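Local coordinates for regulatory protein SWI6 (Saccharomyces cerevisiae, PDB 1SW6), which serves as the shared subunit of the yeast transcription complexes SBF and MBF in cell-cycle-dependent transcription, this fragment being its ankyrin-repeat domain, at residues I125-D128 and T133-H136; K170-V175 and G181-L186; Y189-L194 and E264-K269; H207-S212 and L287-R292; N274-Q279 and D300-Y305. All coordinates share one frame; numbering follows the deposited sequence.

Contact 1: residues I125-D128 and T133-H136; sequences IPVD and TPLH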
# COMPACT_ATOMS: atom_id res chain seq x y z
N ILE A 125 14.58 -11.12 -0.54
CA ILE A 125 13.71 -11.66 0.50
C ILE A 125 12.41 -10.86 0.53
O ILE A 125 12.43 -9.63 0.49
CB ILE A 125 14.35 -11.53 1.90
CG1 ILE A 125 15.69 -12.26 1.94
CG2 ILE A 125 13.40 -12.04 2.97
CD1 ILE A 125 16.45 -12.05 3.24
N PRO A 126 11.26 -11.54 0.61
CA PRO A 126 10.02 -10.75 0.67
C PRO A 126 10.09 -9.90 1.94
O PRO A 126 10.57 -10.37 2.98
CB PRO A 126 8.93 -11.82 0.72
CG PRO A 126 9.54 -12.95 -0.07
CD PRO A 126 10.97 -12.97 0.44
N VAL A 127 9.63 -8.66 1.86
CA VAL A 127 9.70 -7.75 3.01
C VAL A 127 8.35 -7.51 3.69
O VAL A 127 8.28 -6.88 4.75
CB VAL A 127 10.34 -6.41 2.58
CG1 VAL A 127 10.11 -5.33 3.61
CG2 VAL A 127 11.83 -6.62 2.39
N ASP A 128 7.28 -8.02 3.11
CA ASP A 128 5.98 -7.83 3.72
C ASP A 128 5.06 -9.02 3.49
O ASP A 128 5.49 -10.08 3.04
CB ASP A 128 5.33 -6.54 3.19
CG ASP A 128 4.99 -6.62 1.72
OD1 ASP A 128 4.90 -5.54 1.10
OD2 ASP A 128 4.80 -7.73 1.19
N THR A 133 9.30 -7.50 -2.63
CA THR A 133 10.74 -7.54 -2.38
C THR A 133 11.07 -6.05 -2.27
O THR A 133 10.22 -5.21 -2.55
CB THR A 133 11.54 -8.13 -3.58
OG1 THR A 133 11.43 -7.25 -4.71
CG2 THR A 133 11.01 -9.49 -3.95
N PRO A 134 12.30 -5.70 -1.85
CA PRO A 134 12.60 -4.27 -1.76
C PRO A 134 12.38 -3.58 -3.12
O PRO A 134 11.93 -2.44 -3.18
CB PRO A 134 14.06 -4.26 -1.33
CG PRO A 134 14.13 -5.45 -0.42
CD PRO A 134 13.36 -6.50 -1.21
N LEU A 135 12.70 -4.30 -4.19
CA LEU A 135 12.55 -3.74 -5.53
C LEU A 135 11.11 -3.32 -5.85
O LEU A 135 10.90 -2.31 -6.52
CB LEU A 135 13.07 -4.75 -6.57
CG LEU A 135 13.82 -4.17 -7.77
CD1 LEU A 135 14.96 -3.27 -7.30
CD2 LEU A 135 14.36 -5.31 -8.62
N HIS A 136 10.13 -4.09 -5.38
CA HIS A 136 8.72 -3.75 -5.62
C HIS A 136 8.36 -2.43 -4.92
O HIS A 136 7.70 -1.57 -5.51
CB HIS A 136 7.79 -4.82 -5.07
CG HIS A 136 7.75 -6.08 -5.88
ND1 HIS A 136 8.79 -6.98 -5.90
CD2 HIS A 136 6.77 -6.61 -6.65
CE1 HIS A 136 8.45 -8.03 -6.64
NE2 HIS A 136 7.23 -7.82 -7.11
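T133 meets the loop segment I125-D128 with its backbone. Its CA lies 4.5 Å from P126 CA, the nearest CA pair across the contact. The same T133 CA is 3.9 Å from I125 O. Its CB turns away from the loop. T133 is the N-cap residue of helix 134-140, so the loop runs beside the point where this helix starts.

P134 brings the pyrrolidine ring. P134 CD is 3.7 Å from I125 O and P134 CG is 3.8 Å from V127 CG2. The two side chains cross at about a right angle, and the valine methyl touches the CG and CD end of the ring. V127 has CG1 anti to its backbone N (chi1 165°), which puts CG2 beside that N and against the proline. L63 and L67 of helix 57-71 also pack on V127, and L150 of helix 144-152 packs on P134.

The run T133-H136 is the TPLH signature of the ankyrin repeat, here in ANK 1. L135 turns to L150 and to C167 of helix 167-173 instead of the loop.

H136 folds its imidazole back to the start of the helix (chi1 -74°). H136 ND1 forms a hydrogen bond of 2.9 Å with T133 OG1, which lies at the ring edge and in its plane. On the main chain, H136 N makes a weak bond of 3.0 Å to T133 O. The other ring nitrogen, NE2, is hydrogen-bonded to E165 O, which ties the histidine to ANK 2.

Contact 2: residues K170-V175 and G181-L186; sequences KAVKSV and GTFEAL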
# COMPACT_ATOMS: atom_id res chain seq x y z
N LYS A 170 4.45 -2.94 -10.57
CA LYS A 170 4.15 -1.94 -9.55
C LYS A 170 4.26 -0.54 -10.14
O LYS A 170 3.51 0.36 -9.77
CB LYS A 170 5.11 -2.08 -8.36
CG LYS A 170 4.97 -3.42 -7.66
CD LYS A 170 3.50 -3.70 -7.34
CE LYS A 170 3.26 -5.16 -7.06
NZ LYS A 170 1.81 -5.41 -6.85
N ALA A 171 5.19 -0.38 -11.07
CA ALA A 171 5.38 0.91 -11.73
C ALA A 171 4.12 1.31 -12.47
O ALA A 171 3.77 2.49 -12.52
CB ALA A 171 6.55 0.83 -12.71
N VAL A 172 3.43 0.35 -13.07
CA VAL A 172 2.23 0.72 -13.82
C VAL A 172 0.93 0.67 -13.04
O VAL A 172 -0.13 1.01 -13.58
CB VAL A 172 2.10 -0.09 -15.13
CG1 VAL A 172 3.31 0.20 -16.02
CG2 VAL A 172 1.98 -1.58 -14.83
N LYS A 173 0.99 0.26 -11.77
CA LYS A 173 -0.22 0.22 -10.95
C LYS A 173 -0.32 1.44 -10.04
O LYS A 173 -1.29 1.57 -9.28
CB LYS A 173 -0.27 -1.07 -10.13
CG LYS A 173 -0.53 -2.30 -10.98
CD LYS A 173 -0.62 -3.56 -10.14
CE LYS A 173 -1.86 -3.56 -9.26
NZ LYS A 173 -2.07 -4.91 -8.68
N SER A 174 0.67 2.34 -10.10
CA SER A 174 0.66 3.58 -9.31
C SER A 174 1.01 4.74 -10.25
O SER A 174 1.62 4.53 -11.31
CB SER A 174 1.67 3.50 -8.17
OG SER A 174 3.00 3.59 -8.64
N VAL A 175 0.61 5.96 -9.89
CA VAL A 175 0.88 7.11 -10.74
C VAL A 175 2.23 7.71 -10.48
O VAL A 175 2.65 8.64 -11.18
CB VAL A 175 -0.16 8.25 -10.55
CG1 VAL A 175 -1.56 7.71 -10.71
CG2 VAL A 175 0.05 8.91 -9.19
N GLY A 181 8.02 11.30 -13.85
CA GLY A 181 8.66 11.23 -15.15
C GLY A 181 9.88 10.32 -15.19
O GLY A 181 10.83 10.59 -15.91
N THR A 182 9.86 9.25 -14.40
CA THR A 182 10.98 8.32 -14.36
C THR A 182 10.73 7.03 -15.13
O THR A 182 11.64 6.22 -15.29
CB THR A 182 11.33 7.91 -12.90
OG1 THR A 182 10.13 7.55 -12.21
CG2 THR A 182 12.02 9.06 -12.17
N PHE A 183 9.51 6.83 -15.61
CA PHE A 183 9.18 5.58 -16.31
C PHE A 183 10.08 5.17 -17.46
O PHE A 183 10.54 4.02 -17.50
CB PHE A 183 7.73 5.61 -16.80
CG PHE A 183 7.22 4.25 -17.22
CD1 PHE A 183 7.16 3.20 -16.30
CD2 PHE A 183 6.78 4.03 -18.52
CE1 PHE A 183 6.68 1.95 -16.68
CE2 PHE A 183 6.30 2.77 -18.90
CZ PHE A 183 6.25 1.73 -17.98
N GLU A 184 10.34 6.07 -18.41
CA GLU A 184 11.17 5.70 -19.54
C GLU A 184 12.57 5.30 -19.11
O GLU A 184 13.12 4.34 -19.64
CB GLU A 184 11.22 6.83 -20.58
CG GLU A 184 12.02 6.46 -21.84
CD GLU A 184 11.60 7.25 -23.07
OE1 GLU A 184 10.96 8.31 -22.92
OE2 GLU A 184 11.93 6.82 -24.20
N ALA A 185 13.14 6.03 -18.15
CA ALA A 185 14.48 5.70 -17.67
C ALA A 185 14.42 4.37 -16.91
O ALA A 185 15.36 3.58 -16.94
CB ALA A 185 15.00 6.81 -16.75
N LEU A 186 13.30 4.14 -16.23
CA LEU A 186 13.13 2.88 -15.47
C LEU A 186 13.19 1.63 -16.37
O LEU A 186 13.68 0.58 -15.96
CB LEU A 186 11.79 2.90 -14.74
CG LEU A 186 11.50 1.72 -13.80
CD1 LEU A 186 12.44 1.77 -12.60
CD2 LEU A 186 10.05 1.80 -13.34
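F183 points its ring at the helix carrying A171 and V172, and these two residues meet it differently. The A171 methyl sits at the ring edge, near its plane, with CB 4.1 Å from F183 CE1. V172 comes in obliquely: its CG1 is 3.9 Å from F183 CZ and about as far from F183 CE1. Thus CE1 is touched by both residues. The ring reaches this place because CG is anti to the backbone N of F183 (chi1 -166°).

L186, one turn further along the same helix, has the same first torsion (chi1 -175°). It extends its CD2 branch to A171 CB, 3.7 Å away. The small A171 is therefore flanked by the phenyl edge and a leucine methyl.

Helices 167-173 and 183-190 both belong to ANK 2. They are the helix pair of this repeat, with the short helix 176-179 in the connection between them. G181 closes that short helix in a Schellman motif, at positive phi.

Helix 218-234 flanks the phenyl group. Y224 from that helix meets the F183 ring with the planes at about 50°, and Y223 and I227 also touch it.

Across the two segments the contact is made by methyl and aromatic carbons of buried residues. The pairing therefore depends on shape and on exclusion of water, and not on directed polar bonds.

Contact 3: residues Y189-L194 and E264-K269; sequences YLYPCL and ENLDLK
Residues Y191 and L194 of ANK 2 pack here on the short link between helices 261-265 and 268-276, in ANK 3. L266 of the link makes the contact with both. Its CD1 methyl does the touching. L266 CD1 lies 3.8 Å from L194 CD1, where the two leucine side chains cross at about a right angle. The same methyl is 4.0 Å from Y191 O and 4.3 Å from Y191 CD1, and it approaches the tyrosine ring obliquely. The L266 side chain is turned off the staggered positions (chi1 -122°) where its CD1 meets both residues.

The ankyrin repeat normally has two helices and a connecting loop. ANK 3 departs from this simple pattern, since helices 204-212, 218-234, 261-265 and 268-276 all fall within its range. The link at L266 is part of this longer repeat. W231 of helix 218-234 packs on both Y191 and L194.

Y191 is held at its ring and at its end. P192 CD lies 3.1 Å above one face of the Y191 ring, offset toward the rim. The OH is hydrogen-bonded to D260 OD2.

Next to L266, D267 is the N-cap of helix 268-276. Its OD2 accepts a hydrogen bond from W270 N. D267 OD1 forms a salt bridge with K269 NZ at 2.7 Å, and the lysine nitrogen meets it from above the carboxylate plane, 40° out of it.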
# COMPACT_ATOMS: atom_id res chain seq x y z
N TYR A 189 16.46 -0.28 -16.88
CA TYR A 189 16.86 -1.21 -15.82
C TYR A 189 15.86 -2.33 -15.54
O TYR A 189 16.24 -3.36 -14.98
CB TYR A 189 17.13 -0.46 -14.51
CG TYR A 189 18.36 0.39 -14.55
CD1 TYR A 189 18.37 1.61 -15.23
CD2 TYR A 189 19.54 -0.03 -13.93
CE1 TYR A 189 19.53 2.38 -15.31
CE2 TYR A 189 20.71 0.74 -14.00
CZ TYR A 189 20.69 1.94 -14.69
OH TYR A 189 21.84 2.70 -14.77
N LEU A 190 14.59 -2.16 -15.93
CA LEU A 190 13.60 -3.21 -15.65
C LEU A 190 12.96 -3.90 -16.86
O LEU A 190 12.01 -4.65 -16.68
CB LEU A 190 12.48 -2.67 -14.74
CG LEU A 190 12.83 -2.05 -13.37
CD1 LEU A 190 11.55 -1.90 -12.53
CD2 LEU A 190 13.83 -2.92 -12.62
N TYR A 191 13.48 -3.67 -18.06
CA TYR A 191 12.93 -4.29 -19.27
C TYR A 191 12.82 -5.82 -19.18
O TYR A 191 11.95 -6.41 -19.81
CB TYR A 191 13.76 -3.91 -20.51
CG TYR A 191 15.17 -4.47 -20.53
CD1 TYR A 191 15.41 -5.80 -20.88
CD2 TYR A 191 16.25 -3.69 -20.14
CE1 TYR A 191 16.70 -6.34 -20.85
CE2 TYR A 191 17.54 -4.21 -20.10
CZ TYR A 191 17.76 -5.53 -20.45
OH TYR A 191 19.04 -6.04 -20.40
N PRO A 192 13.71 -6.48 -18.40
CA PRO A 192 13.56 -7.94 -18.34
C PRO A 192 12.18 -8.36 -17.84
O PRO A 192 11.70 -9.43 -18.19
CB PRO A 192 14.67 -8.37 -17.38
CG PRO A 192 15.75 -7.33 -17.63
CD PRO A 192 14.95 -6.05 -17.71
N CYS A 193 11.54 -7.51 -17.03
CA CYS A 193 10.21 -7.80 -16.50
C CYS A 193 9.13 -7.78 -17.58
O CYS A 193 8.07 -8.36 -17.40
CB CYS A 193 9.83 -6.80 -15.40
SG CYS A 193 10.97 -6.70 -14.00
N LEU A 194 9.40 -7.10 -18.68
CA LEU A 194 8.42 -7.01 -19.76
C LEU A 194 7.98 -8.37 -20.29
O LEU A 194 6.90 -8.49 -20.85
CB LEU A 194 8.99 -6.20 -20.93
CG LEU A 194 9.25 -4.73 -20.65
CD1 LEU A 194 9.95 -4.10 -21.84
CD2 LEU A 194 7.92 -4.04 -20.36
N GLU A 264 18.16 -8.04 -26.89
CA GLU A 264 18.28 -8.17 -28.33
C GLU A 264 16.99 -8.65 -29.00
O GLU A 264 16.55 -8.08 -29.99
CB GLU A 264 19.43 -9.11 -28.69
CG GLU A 264 20.77 -8.43 -29.02
CD GLU A 264 21.17 -7.34 -28.02
OE1 GLU A 264 20.60 -6.23 -28.10
OE2 GLU A 264 22.05 -7.60 -27.16
N ASN A 265 16.38 -9.70 -28.45
CA ASN A 265 15.15 -10.25 -29.03
C ASN A 265 13.88 -9.46 -28.70
O ASN A 265 12.81 -9.75 -29.23
CB ASN A 265 14.97 -11.71 -28.60
CG ASN A 265 16.06 -12.63 -29.12
OD1 ASN A 265 15.95 -13.85 -29.04
ND2 ASN A 265 17.12 -12.04 -29.66
N LEU A 266 14.00 -8.46 -27.83
CA LEU A 266 12.84 -7.65 -27.46
C LEU A 266 12.69 -6.49 -28.44
O LEU A 266 13.33 -5.45 -28.27
CB LEU A 266 13.00 -7.10 -26.04
CG LEU A 266 11.98 -7.39 -24.93
CD1 LEU A 266 12.27 -6.44 -23.76
CD2 LEU A 266 10.56 -7.19 -25.41
N ASP A 267 11.85 -6.65 -29.45
CA ASP A 267 11.64 -5.59 -30.42
C ASP A 267 10.15 -5.39 -30.72
O ASP A 267 9.29 -6.04 -30.12
CB ASP A 267 12.43 -5.86 -31.71
CG ASP A 267 12.06 -7.19 -32.36
OD1 ASP A 267 12.83 -7.67 -33.22
OD2 ASP A 267 11.00 -7.75 -32.02
N LEU A 268 9.86 -4.49 -31.65
CA LEU A 268 8.48 -4.19 -31.99
C LEU A 268 7.68 -5.42 -32.43
O LEU A 268 6.57 -5.66 -31.93
CB LEU A 268 8.42 -3.10 -33.06
CG LEU A 268 7.00 -2.72 -33.49
CD1 LEU A 268 6.21 -2.20 -32.30
CD2 LEU A 268 7.07 -1.66 -34.58
N LYS A 269 8.22 -6.21 -33.34
CA LYS A 269 7.48 -7.37 -33.78
C LYS A 269 7.27 -8.39 -32.64
O LYS A 269 6.27 -9.13 -32.62
CB LYS A 269 8.15 -8.01 -35.00
CG LYS A 269 9.59 -8.42 -34.85
CD LYS A 269 10.08 -8.91 -36.22
CE LYS A 269 11.50 -9.41 -36.19
NZ LYS A 269 12.45 -8.31 -35.85

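Contact 4: residues H207-S212 and L287-R292; sequences HIIITS and LNIAAR
I289 CG2 is the methyl at the middle of this contact. It presses on I209 CG2 at 3.4 Å and on I210 CD1 at 3.5 Å, both closer than usual for carbon pairs. I289 has CG1 beside its backbone N (chi1 -74°), so the CG2 branch stands anti to that N and faces the other helix. Its longer branch also touches, with I289 CD1 4.0 Å from I210 CD1.

I209 points at the helix opposite and spreads over two residues. Besides I289, I209 CG2 lies 4.0 Å from A290 CB and 3.8 Å from A290 N. Its CG1 is near the same alanine methyl. The partly exposed I210 starts off to one side, but its chain bends back (chi2 -62°) and brings CD1 to I289.

The two helix segments lie side by side. Segments 207-212 and 287-292 run parallel, with axes 5° apart in direction and 9.1 Å apart at closest approach. They lie in ANK 3 and ANK 4, so this is the side-by-side stacking of helices from successive ankyrin repeats.

Further out, I298 and L302 of helix 296-304 pack on I209. On the far side of helix 204-212, H207 NE2 is hydrogen-bonded to D198 OD1. The R292 guanidinium lies with one face over I289 CA and forms a salt bridge with D284.

The contact across the helices rests on the steric fit of aliphatic branches, and the two short methyl pairs suggest tight packing here.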
# COMPACT_ATOMS: atom_id res chain seq x y z
N HIS A 207 -1.98 -4.91 -17.01
CA HIS A 207 -1.98 -4.08 -15.82
C HIS A 207 -2.09 -2.59 -16.14
O HIS A 207 -2.76 -1.86 -15.40
CB HIS A 207 -0.71 -4.35 -14.99
CG HIS A 207 -0.73 -5.69 -14.30
ND1 HIS A 207 -1.57 -5.97 -13.24
CD2 HIS A 207 -0.04 -6.83 -14.54
CE1 HIS A 207 -1.39 -7.22 -12.86
NE2 HIS A 207 -0.46 -7.76 -13.63
N ILE A 208 -1.46 -2.14 -17.22
CA ILE A 208 -1.54 -0.73 -17.60
C ILE A 208 -3.01 -0.39 -17.83
O ILE A 208 -3.55 0.57 -17.28
CB ILE A 208 -0.74 -0.43 -18.89
CG1 ILE A 208 0.77 -0.58 -18.62
CG2 ILE A 208 -1.07 0.97 -19.39
CD1 ILE A 208 1.65 -0.20 -19.78
N ILE A 209 -3.66 -1.22 -18.64
CA ILE A 209 -5.07 -1.02 -18.93
C ILE A 209 -5.92 -1.13 -17.67
O ILE A 209 -6.81 -0.31 -17.47
CB ILE A 209 -5.54 -2.04 -19.98
CG1 ILE A 209 -5.35 -1.43 -21.38
CG2 ILE A 209 -6.99 -2.42 -19.75
CD1 ILE A 209 -3.93 -1.06 -21.72
N ILE A 210 -5.67 -2.12 -16.81
CA ILE A 210 -6.46 -2.24 -15.59
C ILE A 210 -6.37 -0.94 -14.81
O ILE A 210 -7.35 -0.47 -14.23
CB ILE A 210 -5.94 -3.37 -14.66
CG1 ILE A 210 -6.19 -4.74 -15.29
CG2 ILE A 210 -6.64 -3.28 -13.31
CD1 ILE A 210 -7.64 -5.06 -15.52
N THR A 211 -5.19 -0.34 -14.81
CA THR A 211 -4.96 0.91 -14.10
C THR A 211 -5.71 2.07 -14.74
O THR A 211 -6.26 2.93 -14.04
CB THR A 211 -3.46 1.26 -14.04
OG1 THR A 211 -2.79 0.35 -13.17
CG2 THR A 211 -3.26 2.66 -13.52
N SER A 212 -5.72 2.10 -16.06
CA SER A 212 -6.40 3.17 -16.78
C SER A 212 -7.86 3.32 -16.34
O SER A 212 -8.46 4.38 -16.52
CB SER A 212 -6.37 2.89 -18.29
OG SER A 212 -7.26 1.84 -18.61
N LEU A 287 -7.02 -5.25 -24.68
CA LEU A 287 -8.04 -4.51 -25.42
C LEU A 287 -9.45 -4.87 -24.96
O LEU A 287 -10.32 -3.99 -24.87
CB LEU A 287 -7.92 -4.79 -26.92
CG LEU A 287 -8.98 -4.13 -27.79
CD1 LEU A 287 -8.91 -2.61 -27.64
CD2 LEU A 287 -8.79 -4.56 -29.25
N ASN A 288 -9.69 -6.15 -24.69
CA ASN A 288 -11.01 -6.62 -24.26
C ASN A 288 -11.34 -6.10 -22.86
O ASN A 288 -12.49 -5.79 -22.56
CB ASN A 288 -11.07 -8.15 -24.28
CG ASN A 288 -12.48 -8.67 -24.61
OD1 ASN A 288 -13.43 -7.90 -24.67
ND2 ASN A 288 -12.61 -9.98 -24.81
N ILE A 289 -10.33 -6.00 -21.99
CA ILE A 289 -10.50 -5.47 -20.64
C ILE A 289 -10.81 -3.98 -20.78
O ILE A 289 -11.65 -3.43 -20.07
CB ILE A 289 -9.21 -5.63 -19.81
CG1 ILE A 289 -9.03 -7.10 -19.40
CG2 ILE A 289 -9.24 -4.69 -18.60
CD1 ILE A 289 -7.69 -7.40 -18.75
N ALA A 290 -10.12 -3.34 -21.72
CA ALA A 290 -10.30 -1.92 -21.96
C ALA A 290 -11.67 -1.59 -22.54
O ALA A 290 -12.26 -0.56 -22.20
CB ALA A 290 -9.19 -1.41 -22.90
N ALA A 291 -12.17 -2.43 -23.43
CA ALA A 291 -13.48 -2.19 -24.05
C ALA A 291 -14.57 -2.21 -22.99
O ALA A 291 -15.54 -1.46 -23.07
CB ALA A 291 -13.76 -3.25 -25.12
N ARG A 292 -14.40 -3.07 -21.99
CA ARG A 292 -15.36 -3.19 -20.90
C ARG A 292 -15.31 -2.01 -19.93
O ARG A 292 -16.33 -1.67 -19.32
CB ARG A 292 -15.12 -4.49 -20.14
CG ARG A 292 -16.11 -5.58 -20.46
CD ARG A 292 -15.72 -6.86 -19.77
NE ARG A 292 -14.72 -7.60 -20.53
CZ ARG A 292 -13.65 -8.17 -20.00
NH1 ARG A 292 -13.42 -8.10 -18.69
NH2 ARG A 292 -12.80 -8.82 -20.78

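Contact 5: residues N274-Q279 and D300-Y305; sequences NMLNAQ and DALLDY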
# COMPACT_ATOMS: atom_id res chain seq x y z
N ASN A 274 3.79 -11.23 -29.23
CA ASN A 274 3.72 -11.87 -27.92
C ASN A 274 3.01 -11.15 -26.78
O ASN A 274 2.65 -11.77 -25.79
CB ASN A 274 5.12 -12.20 -27.43
CG ASN A 274 5.85 -13.12 -28.36
OD1 ASN A 274 5.55 -14.32 -28.42
ND2 ASN A 274 6.80 -12.57 -29.11
N MET A 275 2.83 -9.84 -26.91
CA MET A 275 2.21 -9.14 -25.81
C MET A 275 0.93 -8.41 -26.13
O MET A 275 -0.06 -8.54 -25.40
CB MET A 275 3.21 -8.16 -25.20
CG MET A 275 2.74 -7.53 -23.90
SD MET A 275 3.81 -6.18 -23.43
CE MET A 275 5.22 -7.08 -22.79
N LEU A 276 0.96 -7.63 -27.21
CA LEU A 276 -0.18 -6.82 -27.59
C LEU A 276 -1.51 -7.54 -27.57
O LEU A 276 -2.48 -7.00 -27.02
CB LEU A 276 0.05 -6.17 -28.96
CG LEU A 276 -1.08 -5.26 -29.46
CD1 LEU A 276 -1.35 -4.14 -28.45
CD2 LEU A 276 -0.72 -4.66 -30.82
N ASN A 277 -1.57 -8.73 -28.15
CA ASN A 277 -2.81 -9.50 -28.21
C ASN A 277 -2.81 -10.74 -27.33
O ASN A 277 -3.58 -11.67 -27.57
CB ASN A 277 -3.10 -9.90 -29.67
CG ASN A 277 -3.14 -8.70 -30.61
OD1 ASN A 277 -3.96 -7.79 -30.44
ND2 ASN A 277 -2.26 -8.70 -31.60
N ALA A 278 -1.96 -10.76 -26.31
CA ALA A 278 -1.88 -11.90 -25.39
C ALA A 278 -3.15 -12.00 -24.55
O ALA A 278 -3.73 -10.99 -24.15
CB ALA A 278 -0.67 -11.74 -24.48
N GLN A 279 -3.57 -13.23 -24.25
CA GLN A 279 -4.77 -13.44 -23.45
C GLN A 279 -4.43 -13.88 -22.05
O GLN A 279 -3.54 -14.71 -21.86
CB GLN A 279 -5.66 -14.49 -24.12
CG GLN A 279 -6.35 -14.00 -25.38
CD GLN A 279 -7.00 -15.13 -26.15
OE1 GLN A 279 -6.32 -15.91 -26.81
NE2 GLN A 279 -8.32 -15.24 -26.06
N ASP A 300 -8.78 3.50 -28.16
CA ASP A 300 -8.31 3.98 -29.46
C ASP A 300 -6.80 3.88 -29.59
O ASP A 300 -6.30 3.52 -30.64
CB ASP A 300 -8.76 5.42 -29.69
CG ASP A 300 -10.25 5.54 -29.98
OD1 ASP A 300 -10.75 6.68 -30.09
OD2 ASP A 300 -10.94 4.49 -30.09
N ALA A 301 -6.07 4.20 -28.52
CA ALA A 301 -4.61 4.12 -28.57
C ALA A 301 -4.20 2.68 -28.91
O ALA A 301 -3.36 2.46 -29.78
CB ALA A 301 -4.02 4.54 -27.25
N LEU A 302 -4.81 1.71 -28.22
CA LEU A 302 -4.51 0.30 -28.46
C LEU A 302 -4.89 -0.16 -29.86
O LEU A 302 -4.17 -0.96 -30.47
CB LEU A 302 -5.24 -0.59 -27.45
CG LEU A 302 -4.70 -0.72 -26.03
CD1 LEU A 302 -5.68 -1.55 -25.23
CD2 LEU A 302 -3.31 -1.36 -26.05
N LEU A 303 -6.03 0.31 -30.35
CA LEU A 303 -6.48 -0.06 -31.68
C LEU A 303 -5.50 0.47 -32.71
O LEU A 303 -5.16 -0.23 -33.68
CB LEU A 303 -7.89 0.48 -31.94
CG LEU A 303 -9.03 -0.32 -31.28
CD1 LEU A 303 -10.34 0.43 -31.43
CD2 LEU A 303 -9.14 -1.71 -31.92
N ASP A 304 -5.04 1.70 -32.49
CA ASP A 304 -4.09 2.32 -33.41
C ASP A 304 -2.74 1.61 -33.41
O ASP A 304 -1.97 1.75 -34.36
CB ASP A 304 -3.90 3.80 -33.08
CG ASP A 304 -5.12 4.64 -33.45
OD1 ASP A 304 -6.08 4.07 -34.02
OD2 ASP A 304 -5.12 5.85 -33.16
N TYR A 305 -2.45 0.85 -32.36
CA TYR A 305 -1.19 0.13 -32.30
C TYR A 305 -1.39 -1.23 -32.97
O TYR A 305 -0.45 -2.02 -33.11
CB TYR A 305 -0.71 -0.03 -30.85
CG TYR A 305 -0.02 1.20 -30.26
CD1 TYR A 305 -0.34 1.66 -28.98
CD2 TYR A 305 0.97 1.89 -30.97
CE1 TYR A 305 0.30 2.79 -28.41
CE2 TYR A 305 1.62 3.01 -30.42
CZ TYR A 305 1.28 3.45 -29.14
OH TYR A 305 1.90 4.55 -28.59
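In L276 the side chain extends opposite the backbone N (chi1 -179°); in L302 CG stands beside it (chi1 -78°). These torsions bring the two leucine ends together between the end of helix 268-276, in ANK 3, and helix 296-304, in ANK 4. The contact thus joins neighbouring units of the ankyrin stack.

The leucine side chains slide past each other in opposite directions. L276 CD1 meets L302 CD2 at 4.2 Å, a loose methyl contact. The second branch of L276 goes elsewhere: its CD2 is directed at the main chain of Y305, just after the last turn of helix 296-304. One methyl of L276 thus meets a side chain of the helix and the other the main chain at its end.

L302 starts off to one side, but its branched end comes nearer to L276. It also touches L225 of helix 218-234, I209 of helix 204-212 and C286 of helix 286-293, so it is shared by several helices. Y305 starts toward L276 but its ring leads away. L225 and M229 of helix 218-234 touch the Y305 side chain, and the OH forms a hydrogen bond with D226.

Helix 268-276 ends in a wider, pi-type turn at 274-276. Beyond it, A278 N bonds M275 O at 3.1 Å, and N277 OD1 accepts a hydrogen bond from D308 N. The closest approach between the two segments is a methyl against a carbonyl: L276 CD2 to Y305 O, 3.5 Å.

Overall arrangement
Contacts 1, 2 and 3 follow in series along the chain and lead from ANK 1 through ANK 2 to ANK 3. Contacts 4 and 5 alternate in sequence. Contacts 1 and 5 lie about 31 Å apart between centres, on opposite sides of the chain's centre. Contacts 4 and 5 are closest, about 10 Å between centres, and touch mainly through L302. Contacts 2 and 3 share helix 183-190; contacts 3 and 5 share helix 268-276. Contact 2 reaches contact 4 by a probable hydrogen bond, V172 O to T211 OG1. Contacts 3, 4 and 5 join successive repeats of one ankyrin-repeat domain; contact 2 lies inside ANK 2, and contact 1 sets a preceding loop against the start of ANK 1.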